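Intimin adherence protein (Escherichia coli O157:H7, PDB 3NCX) is a bacterial adhesin that probably attaches the bacterium to host cells by binding the translocated receptor Tir. Local coordinates at residues 11-16 with 38-43; 33-38 with 68-73; 131-136 with 166-171. The protein carries 1 engineered substitution. One frame throughout, in Å; residues are numbered along the deposited sequence.

Contact 1: 11-16 with 38-43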
loop_
_atom_site.group_PDB
_atom_site.type_symbol
_atom_site.label_atom_id
_atom_site.label_comp_id
_atom_site.label_asym_id
_atom_site.label_seq_id
_atom_site.Cartn_x
_atom_site.Cartn_y
_atom_site.Cartn_z
ATOM N N LEU A 11 -26.970 4.572 -6.567
ATOM C CA LEU A 11 -25.660 4.628 -5.936
ATOM C C LEU A 11 -24.636 3.844 -6.748
ATOM O O LEU A 11 -24.918 2.742 -7.222
ATOM C CB LEU A 11 -25.740 4.075 -4.511
ATOM C CG LEU A 11 -24.448 4.055 -3.694
ATOM C CD1 LEU A 11 -23.894 5.460 -3.532
ATOM C CD2 LEU A 11 -24.696 3.412 -2.340
ATOM N N LYS A 12 -23.447 4.419 -6.901
ATOM C CA LYS A 12 -22.391 3.808 -7.699
ATOM C C LYS A 12 -21.013 4.120 -7.121
ATOM O O LYS A 12 -20.675 5.283 -6.897
ATOM C CB LYS A 12 -22.472 4.307 -9.145
ATOM C CG LYS A 12 -21.317 3.864 -10.031
ATOM C CD LYS A 12 -21.488 2.430 -10.504
ATOM C CE LYS A 12 -20.223 1.913 -11.176
ATOM N NZ LYS A 12 -19.792 2.776 -12.313
ATOM N N ILE A 13 -20.222 3.080 -6.878
ATOM C CA ILE A 13 -18.840 3.267 -6.447
ATOM C C ILE A 13 -17.906 3.330 -7.655
ATOM O O ILE A 13 -17.788 2.366 -8.415
ATOM C CB ILE A 13 -18.372 2.152 -5.493
ATOM C CG1 ILE A 13 -19.048 2.296 -4.130
ATOM C CG2 ILE A 13 -16.864 2.199 -5.320
ATOM C CD1 ILE A 13 -18.588 1.272 -3.115
ATOM N N ASP A 14 -17.250 4.473 -7.825
ATOM C CA ASP A 14 -16.350 4.687 -8.954
ATOM C C ASP A 14 -15.241 3.641 -8.996
ATOM O O ASP A 14 -14.563 3.400 -7.996
ATOM C CB ASP A 14 -15.741 6.090 -8.893
ATOM C CG ASP A 14 -15.989 6.891 -10.158
ATOM O OD1 ASP A 14 -15.204 6.745 -11.120
ATOM O OD2 ASP A 14 -16.968 7.669 -10.186
ATOM N N ASN A 15 -15.063 3.023 -10.158
ATOM C CA ASN A 15 -13.981 2.067 -10.353
ATOM C C ASN A 15 -12.629 2.772 -10.380
ATOM O O ASN A 15 -11.585 2.158 -10.155
ATOM C CB ASN A 15 -14.194 1.274 -11.642
ATOM C CG ASN A 15 -13.051 0.325 -11.935
ATOM O OD1 ASN A 15 -12.905 -0.709 -11.282
ATOM N ND2 ASN A 15 -12.232 0.671 -12.923
ATOM N N LYS A 16 -12.662 4.070 -10.656
ATOM C CA LYS A 16 -11.458 4.887 -10.655
ATOM C C LYS A 16 -11.110 5.264 -9.217
ATOM O O LYS A 16 -11.897 5.911 -8.527
ATOM C CB LYS A 16 -11.676 6.150 -11.491
ATOM C CG LYS A 16 -10.414 6.712 -12.127
ATOM C CD LYS A 16 -10.131 6.059 -13.477
ATOM C CE LYS A 16 -11.230 6.376 -14.486
ATOM N NZ LYS A 16 -10.942 5.812 -15.836
ATOM N N PHE A 38 -6.051 5.006 -0.316
ATOM C CA PHE A 38 -6.743 5.492 -1.504
ATOM C C PHE A 38 -8.196 5.865 -1.214
ATOM O O PHE A 38 -8.829 5.301 -0.321
ATOM C CB PHE A 38 -6.668 4.460 -2.632
ATOM C CG PHE A 38 -7.261 3.125 -2.280
ATOM C CD1 PHE A 38 -8.545 2.794 -2.678
ATOM C CD2 PHE A 38 -6.529 2.194 -1.558
ATOM C CE1 PHE A 38 -9.092 1.564 -2.359
ATOM C CE2 PHE A 38 -7.070 0.961 -1.236
ATOM C CZ PHE A 38 -8.352 0.647 -1.637
ATOM N N LYS A 39 -8.716 6.819 -1.979
ATOM C CA LYS A 39 -10.071 7.323 -1.778
ATOM C C LYS A 39 -11.053 6.717 -2.773
ATOM O O LYS A 39 -10.969 6.974 -3.975
ATOM C CB LYS A 39 -10.094 8.847 -1.917
ATOM C CG LYS A 39 -9.058 9.575 -1.078
ATOM C CD LYS A 39 -9.526 9.769 0.353
ATOM C CE LYS A 39 -10.724 10.702 0.417
ATOM N NZ LYS A 39 -11.092 11.036 1.822
ATOM N N LEU A 40 -11.986 5.915 -2.269
ATOM C CA LEU A 40 -13.076 5.405 -3.090
ATOM C C LEU A 40 -14.099 6.512 -3.333
ATOM O O LEU A 40 -14.510 7.199 -2.398
ATOM C CB LEU A 40 -13.745 4.205 -2.418
ATOM C CG LEU A 40 -12.934 2.907 -2.384
ATOM C CD1 LEU A 40 -13.616 1.869 -1.510
ATOM C CD2 LEU A 40 -12.720 2.373 -3.792
ATOM N N LYS A 41 -14.498 6.684 -4.590
ATOM C CA LYS A 41 -15.429 7.745 -4.957
ATOM C C LYS A 41 -16.836 7.208 -5.188
ATOM O O LYS A 41 -17.079 6.482 -6.150
ATOM C CB LYS A 41 -14.944 8.469 -6.215
ATOM C CG LYS A 41 -15.856 9.595 -6.687
ATOM C CD LYS A 41 -15.408 10.948 -6.147
ATOM C CE LYS A 41 -15.473 11.004 -4.628
ATOM N NZ LYS A 41 -14.881 12.262 -4.094
ATOM N N ALA A 42 -17.762 7.571 -4.305
ATOM C CA ALA A 42 -19.156 7.168 -4.453
ATOM C C ALA A 42 -19.953 8.233 -5.199
ATOM O O ALA A 42 -19.613 9.415 -5.163
ATOM C CB ALA A 42 -19.777 6.892 -3.092
ATOM N N SER A 43 -21.010 7.806 -5.880
ATOM C CA SER A 43 -21.872 8.724 -6.615
ATOM C C SER A 43 -23.324 8.276 -6.508
ATOM O O SER A 43 -23.604 7.152 -6.095
ATOM C CB SER A 43 -21.454 8.799 -8.083
ATOM O OG SER A 43 -21.680 7.563 -8.740
#

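Contact 2: 33-38 with 68-73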
loop_
_atom_site.group_PDB
_atom_site.type_symbol
_atom_site.label_atom_id
_atom_site.label_comp_id
_atom_site.label_asym_id
_atom_site.label_seq_id
_atom_site.Cartn_x
_atom_site.Cartn_y
_atom_site.Cartn_z
ATOM N N LEU A 33 1.539 -1.663 -1.342
ATOM C CA LEU A 33 2.348 -1.211 -0.225
ATOM C C LEU A 33 1.482 -1.326 1.017
ATOM O O LEU A 33 0.413 -0.719 1.084
ATOM C CB LEU A 33 2.765 0.245 -0.414
ATOM C CG LEU A 33 3.250 0.923 0.869
ATOM C CD1 LEU A 33 4.501 0.237 1.395
ATOM C CD2 LEU A 33 3.493 2.406 0.645
ATOM N N GLN A 34 1.923 -2.109 1.997
ATOM C CA GLN A 34 1.141 -2.254 3.217
ATOM C C GLN A 34 0.900 -0.885 3.838
ATOM O O GLN A 34 1.835 -0.102 4.013
ATOM C CB GLN A 34 1.829 -3.176 4.222
ATOM C CG GLN A 34 0.972 -3.476 5.444
ATOM C CD GLN A 34 1.666 -4.378 6.445
ATOM O OE1 GLN A 34 1.038 -5.237 7.065
ATOM N NE2 GLN A 34 2.969 -4.182 6.614
ATOM N N TYR A 35 -0.361 -0.603 4.152
ATOM C CA TYR A 35 -0.754 0.663 4.765
ATOM C C TYR A 35 -0.815 1.786 3.739
ATOM O O TYR A 35 -0.902 2.961 4.096
ATOM C CB TYR A 35 0.183 1.019 5.920
ATOM C CG TYR A 35 0.249 -0.056 6.978
ATOM C CD1 TYR A 35 1.469 -0.505 7.469
ATOM C CD2 TYR A 35 -0.912 -0.627 7.486
ATOM C CE1 TYR A 35 1.531 -1.491 8.435
ATOM C CE2 TYR A 35 -0.859 -1.613 8.453
ATOM C CZ TYR A 35 0.364 -2.042 8.923
ATOM O OH TYR A 35 0.423 -3.022 9.885
ATOM N N GLY A 36 -0.767 1.416 2.463
ATOM C CA GLY A 36 -1.023 2.360 1.394
ATOM C C GLY A 36 -2.478 2.776 1.461
ATOM O O GLY A 36 -3.310 2.035 1.988
ATOM N N GLN A 37 -2.796 3.953 0.934
ATOM C CA GLN A 37 -4.140 4.499 1.084
ATOM C C GLN A 37 -4.726 5.049 -0.212
ATOM O O GLN A 37 -3.997 5.506 -1.094
ATOM C CB GLN A 37 -4.145 5.577 2.169
ATOM C CG GLN A 37 -3.687 5.067 3.526
ATOM C CD GLN A 37 -3.599 6.163 4.563
ATOM O OE1 GLN A 37 -3.116 7.260 4.286
ATOM N NE2 GLN A 37 -4.072 5.874 5.769
ATOM N N PHE A 38 -6.051 5.006 -0.316
ATOM C CA PHE A 38 -6.743 5.492 -1.504
ATOM C C PHE A 38 -8.196 5.865 -1.214
ATOM O O PHE A 38 -8.829 5.301 -0.321
ATOM C CB PHE A 38 -6.668 4.460 -2.632
ATOM C CG PHE A 38 -7.261 3.125 -2.280
ATOM C CD1 PHE A 38 -8.545 2.794 -2.678
ATOM C CD2 PHE A 38 -6.529 2.194 -1.558
ATOM C CE1 PHE A 38 -9.092 1.564 -2.359
ATOM C CE2 PHE A 38 -7.070 0.961 -1.236
ATOM C CZ PHE A 38 -8.352 0.647 -1.637
ATOM N N THR A 68 -7.444 2.007 3.897
ATOM C CA THR A 68 -6.086 1.629 4.265
ATOM C C THR A 68 -5.893 0.120 4.158
ATOM O O THR A 68 -6.625 -0.655 4.773
ATOM C CB THR A 68 -5.738 2.097 5.692
ATOM O OG1 THR A 68 -5.779 3.528 5.751
ATOM C CG2 THR A 68 -4.348 1.620 6.084
ATOM N N LEU A 69 -4.910 -0.293 3.364
ATOM C CA LEU A 69 -4.593 -1.708 3.212
ATOM C C LEU A 69 -3.848 -2.217 4.441
ATOM O O LEU A 69 -2.919 -1.572 4.924
ATOM C CB LEU A 69 -3.764 -1.939 1.949
ATOM C CG LEU A 69 -4.491 -1.658 0.633
ATOM C CD1 LEU A 69 -3.528 -1.669 -0.544
ATOM C CD2 LEU A 69 -5.615 -2.662 0.425
ATOM N N ASN A 70 -4.263 -3.373 4.947
ATOM C CA ASN A 70 -3.691 -3.908 6.174
ATOM C C ASN A 70 -3.103 -5.304 6.003
ATOM O O ASN A 70 -2.181 -5.689 6.722
ATOM C CB ASN A 70 -4.738 -3.916 7.291
ATOM C CG ASN A 70 -5.259 -2.528 7.616
ATOM O OD1 ASN A 70 -4.511 -1.548 7.600
ATOM N ND2 ASN A 70 -6.551 -2.437 7.914
ATOM N N GLY A 71 -3.637 -6.061 5.050
ATOM C CA GLY A 71 -3.201 -7.430 4.854
ATOM C C GLY A 71 -3.419 -7.959 3.451
ATOM O O GLY A 71 -4.333 -7.534 2.746
ATOM N N LYS A 72 -2.569 -8.899 3.052
ATOM C CA LYS A 72 -2.656 -9.521 1.740
ATOM C C LYS A 72 -3.921 -10.368 1.635
ATOM O O LYS A 72 -4.100 -11.325 2.388
ATOM C CB LYS A 72 -1.422 -10.391 1.496
ATOM C CG LYS A 72 -1.265 -10.904 0.071
ATOM C CD LYS A 72 -0.145 -11.935 -0.004
ATOM C CE LYS A 72 0.329 -12.153 -1.430
ATOM N NZ LYS A 72 -0.756 -12.646 -2.316
ATOM N N GLY A 73 -4.797 -10.012 0.701
ATOM C CA GLY A 73 -6.023 -10.759 0.486
ATOM C C GLY A 73 -7.107 -9.956 -0.210
ATOM O O GLY A 73 -6.936 -8.766 -0.476
#

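Contact 3: 131-136 with 166-171. Engineered in segment 166-171: Tyr-171 (natural residue Asn).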
loop_
_atom_site.group_PDB
_atom_site.type_symbol
_atom_site.label_atom_id
_atom_site.label_comp_id
_atom_site.label_asym_id
_atom_site.label_seq_id
_atom_site.Cartn_x
_atom_site.Cartn_y
_atom_site.Cartn_z
ATOM N N TRP A 131 2.433 3.730 -6.001
ATOM C CA TRP A 131 1.928 4.384 -4.798
ATOM C C TRP A 131 2.585 5.729 -4.507
ATOM O O TRP A 131 1.934 6.647 -4.014
ATOM C CB TRP A 131 2.065 3.455 -3.588
ATOM C CG TRP A 131 1.236 2.211 -3.700
ATOM C CD1 TRP A 131 1.639 0.996 -4.174
ATOM C CD2 TRP A 131 -0.144 2.062 -3.339
ATOM N NE1 TRP A 131 0.599 0.099 -4.126
ATOM C CE2 TRP A 131 -0.506 0.729 -3.618
ATOM C CE3 TRP A 131 -1.105 2.926 -2.805
ATOM C CZ2 TRP A 131 -1.791 0.239 -3.384
ATOM C CZ3 TRP A 131 -2.378 2.438 -2.571
ATOM C CH2 TRP A 131 -2.710 1.108 -2.861
ATOM N N GLY A 132 3.874 5.842 -4.810
ATOM C CA GLY A 132 4.617 7.050 -4.502
ATOM C C GLY A 132 5.324 6.953 -3.162
ATOM O O GLY A 132 5.315 5.902 -2.522
ATOM N N ALA A 133 5.938 8.053 -2.738
ATOM C CA ALA A 133 6.701 8.080 -1.494
ATOM C C ALA A 133 5.934 7.465 -0.325
ATOM O O ALA A 133 4.791 7.837 -0.050
ATOM C CB ALA A 133 7.125 9.504 -1.165
ATOM N N ALA A 134 6.575 6.527 0.362
ATOM C CA ALA A 134 5.937 5.805 1.458
ATOM C C ALA A 134 5.424 6.735 2.553
ATOM O O ALA A 134 4.378 6.481 3.151
ATOM C CB ALA A 134 6.898 4.781 2.043
ATOM N N ASN A 135 6.162 7.810 2.811
ATOM C CA ASN A 135 5.830 8.722 3.903
ATOM C C ASN A 135 4.624 9.620 3.624
ATOM O O ASN A 135 4.153 10.331 4.510
ATOM C CB ASN A 135 7.048 9.560 4.308
ATOM C CG ASN A 135 7.557 10.442 3.183
ATOM O OD1 ASN A 135 8.418 11.295 3.394
ATOM N ND2 ASN A 135 7.022 10.245 1.983
ATOM N N LYS A 136 4.123 9.581 2.394
ATOM C CA LYS A 136 2.912 10.318 2.060
ATOM C C LYS A 136 1.686 9.613 2.632
ATOM O O LYS A 136 0.558 10.083 2.483
ATOM C CB LYS A 136 2.774 10.489 0.545
ATOM C CG LYS A 136 3.698 11.540 -0.046
ATOM C CD LYS A 136 3.383 11.781 -1.511
ATOM C CE LYS A 136 4.145 12.977 -2.053
ATOM N NZ LYS A 136 3.835 14.222 -1.296
ATOM N N ASN A 166 15.566 2.994 -1.602
ATOM C CA ASN A 166 14.791 3.785 -0.653
ATOM C C ASN A 166 13.356 4.012 -1.126
ATOM O O ASN A 166 13.128 4.566 -2.202
ATOM C CB ASN A 166 15.489 5.119 -0.392
ATOM C CG ASN A 166 14.943 5.839 0.824
ATOM O OD1 ASN A 166 13.733 5.883 1.048
ATOM N ND2 ASN A 166 15.838 6.407 1.621
ATOM N N LEU A 167 12.393 3.586 -0.313
ATOM C CA LEU A 167 10.981 3.640 -0.686
ATOM C C LEU A 167 10.395 5.051 -0.657
ATOM O O LEU A 167 9.229 5.252 -1.001
ATOM C CB LEU A 167 10.160 2.711 0.210
ATOM C CG LEU A 167 10.455 1.219 0.045
ATOM C CD1 LEU A 167 9.730 0.402 1.101
ATOM C CD2 LEU A 167 10.072 0.757 -1.353
ATOM N N ILE A 168 11.202 6.023 -0.247
ATOM C CA ILE A 168 10.775 7.417 -0.250
ATOM C C ILE A 168 11.566 8.237 -1.259
ATOM O O ILE A 168 11.002 9.056 -1.984
ATOM C CB ILE A 168 10.937 8.069 1.133
ATOM C CG1 ILE A 168 9.959 7.458 2.136
ATOM C CG2 ILE A 168 10.717 9.571 1.040
ATOM C CD1 ILE A 168 10.088 8.035 3.529
ATOM N N THR A 169 12.874 8.007 -1.306
ATOM C CA THR A 169 13.769 8.833 -2.108
ATOM C C THR A 169 14.141 8.208 -3.453
ATOM O O THR A 169 14.772 8.858 -4.286
ATOM C CB THR A 169 15.063 9.156 -1.336
ATOM O OG1 THR A 169 15.821 7.955 -1.151
ATOM C CG2 THR A 169 14.739 9.761 0.021
ATOM N N GLN A 170 13.748 6.954 -3.661
ATOM C CA GLN A 170 14.078 6.226 -4.889
ATOM C C GLN A 170 15.582 6.001 -5.014
ATOM O O GLN A 170 16.061 5.511 -6.036
ATOM C CB GLN A 170 13.578 6.975 -6.129
ATOM C CG GLN A 170 12.113 7.366 -6.101
ATOM C CD GLN A 170 11.710 8.164 -7.329
ATOM O OE1 GLN A 170 11.755 7.661 -8.450
ATOM N NE2 GLN A 170 11.324 9.417 -7.120
ATOM N N TYR A 171 16.321 6.362 -3.971
ATOM C CA TYR A 171 17.779 6.302 -3.998
ATOM C C TYR A 171 18.307 4.868 -3.997
ATOM O O TYR A 171 18.127 4.134 -3.025
ATOM C CB TYR A 171 18.361 7.088 -2.818
ATOM C CG TYR A 171 19.872 7.164 -2.801
ATOM C CD1 TYR A 171 20.567 7.795 -3.825
ATOM C CD2 TYR A 171 20.602 6.619 -1.752
ATOM C CE1 TYR A 171 21.948 7.871 -3.811
ATOM C CE2 TYR A 171 21.983 6.692 -1.730
ATOM C CZ TYR A 171 22.650 7.319 -2.761
ATOM O OH TYR A 171 24.023 7.393 -2.742
HETATM O O HOH W 1 7.044 3.663 -1.908
#

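Contact 1: 11-16 with 38-43
Lys-12 and Ser-43 form an antiparallel hydrogen-bonded pair: Lys-12 N gives its hydrogen to Ser-43 O at 2.9 Å, and Ser-43 N returns one to Lys-12 O at 2.7 Å. The serine hydroxyl adds a third link, Ser-43 OG donating to Lys-12 O at 3.1 Å, so that this carbonyl is gripped twice by one residue. With chi1 at 67°, OG sits between its own backbone N and carbonyl carbon, and from there it also lies against Lys-12 CB. Next along, Ile-13 and Ala-42 make the non-hydrogen-bonded pair. Beyond them the backbones are tied once more, from Asp-14 N to Lys-41 O at 2.6 Å. The side chains of Asp-14 and Lys-41 run side by side in the same direction and meet through their CB atoms, 3.7 Å apart.

On the face of Ile-13 and Ala-42 the contact is apolar. Leu-11 CD1 reaches across to Ala-42 CB at 4.4 Å, and Ile-13 CG2 approaches Leu-40 CD2. Trp-51 of strand 49-53 touches Ile-13, Leu-40 and Ala-42, while Tyr-89 of strand 86-91 meets Ile-13 and Leu-40. A short strand paired antiparallel with 37-43, its apolar face turned onto strands 49-53 and 86-91, fits the two-layered beta sandwich of a bacterial Ig-like domain.

Contact 2: 33-38 with 68-73
Tyr-35 and Leu-69 meet at the end of an antiparallel strand pair in the Ig-like domain, where a type II turn from Leu-33 to Gly-36 leads into strand 37-43. Tyr-35 N makes a weak bond to Leu-69 O at 2.8 Å. Leu-69 N then donates to Gly-36 O at 3.1 Å.

The tyrosine ring carries much of the side-chain contact. Its CG stands anti to its own carbonyl carbon (chi1 -57°), which swings the CD2 edge back over the strand end although the CB bond leads away. Asn-70 OD1 lies at that edge, in the ring plane, 3.7 Å from Tyr-35 CD2; the two side chains cross at about a right angle, with ring and amide planes 54° apart. Gln-34 CG covers one ring face, over its centre, and His-139 stacks with the same ring. Thr-68 CG2 packs against Tyr-35 CA at 3.9 Å.

On the inner side, Phe-38 crosses Leu-69 at about a right angle and presents the edge of its ring, CE2 touching Leu-69 CG at 4.1 Å. Trp-131 of helix 121-131 adds to the cover of Leu-69.

Gln-37 and Thr-68 form the non-hydrogen-bonded pair, their side chains lying alongside and pointing the same way. The glutamine chain is extended beyond CG, and its NE2 donates to Thr-68 OG1 at 2.9 Å, the hydroxyl oxygen lying 15° out of the amide plane.

Contact 3: 131-136 with 166-171
Two loops of the C-type lectin-like domain meet here: the exit from helix 121-131, which runs into a short 3-10 turn at 134-136, and the connection between strands 161-166 and 172-177. Their one direct hydrogen bond runs from Ala-134 N to Leu-167 O at 3.2 Å. A water bridges the same loops, donating to Leu-167 O at 2.8 Å and to Gly-132 O at 2.9 Å. Leu-167 O therefore accepts from both a backbone N-H and a water, while Gly-132, with its positive phi, turns the chain out of the helix.

Ile-168 supplies most of the apolar contact. Its CD1 rests on Asn-135 CB at 3.5 Å and lies equally near the amide carbon, while CG2 faces the oxygen and nitrogen of that amide. The two side chains cross at about a right angle. Asn-135 has its CG between the backbone N and the carbonyl carbon (chi1 62°), a setting that turns the amide across the isoleucine, where both CD1 and CG2 touch it. Ala-134 CB adds to the patch against Ile-168 CG1 at 4.1 Å, and Ala-133 CB meets Ile-168 CG2.

Asn-166 helps fix the second loop. Its OD1 accepts from Ile-168 N at 2.8 Å, an Asx turn, and more weakly from Thr-169 N. An ST turn follows, with Tyr-171 N donating to Thr-169 OG1; Tyr-171 is an engineered residue, replacing a natural Asn.

Asn-166 is itself tied to Ser-145 and to Ile-146 N, just ahead of strand 147-149, and Ile-146 also packs on Ala-134 and Ile-168. The contact thus joins the end of helix 121-131 and the approach to strand 147-149 to the turn leaving strand 161-166.

In the fold
Contacts 1 and 2 belong to the Ig-like domain and contact 3 to the lectin-like domain. The first two lie on strand 37-43 with centres about 17 Å apart, share Phe-38, and alternate along the chain; one pairs that strand with 12-13, the other with 66-69 in the same antiparallel sheet. Contact 3 follows later in sequence, its centre about 15 Å from that of contact 2 and 26 Å from that of contact 1. Trp-131 is one link between the domains: its ring packs on Leu-69, on the backbone of Gly-36 and Gln-37, and on Phe-38. The helix leading into contact 3 is thereby seated against contact 2, consistent with direct packing between the two domains.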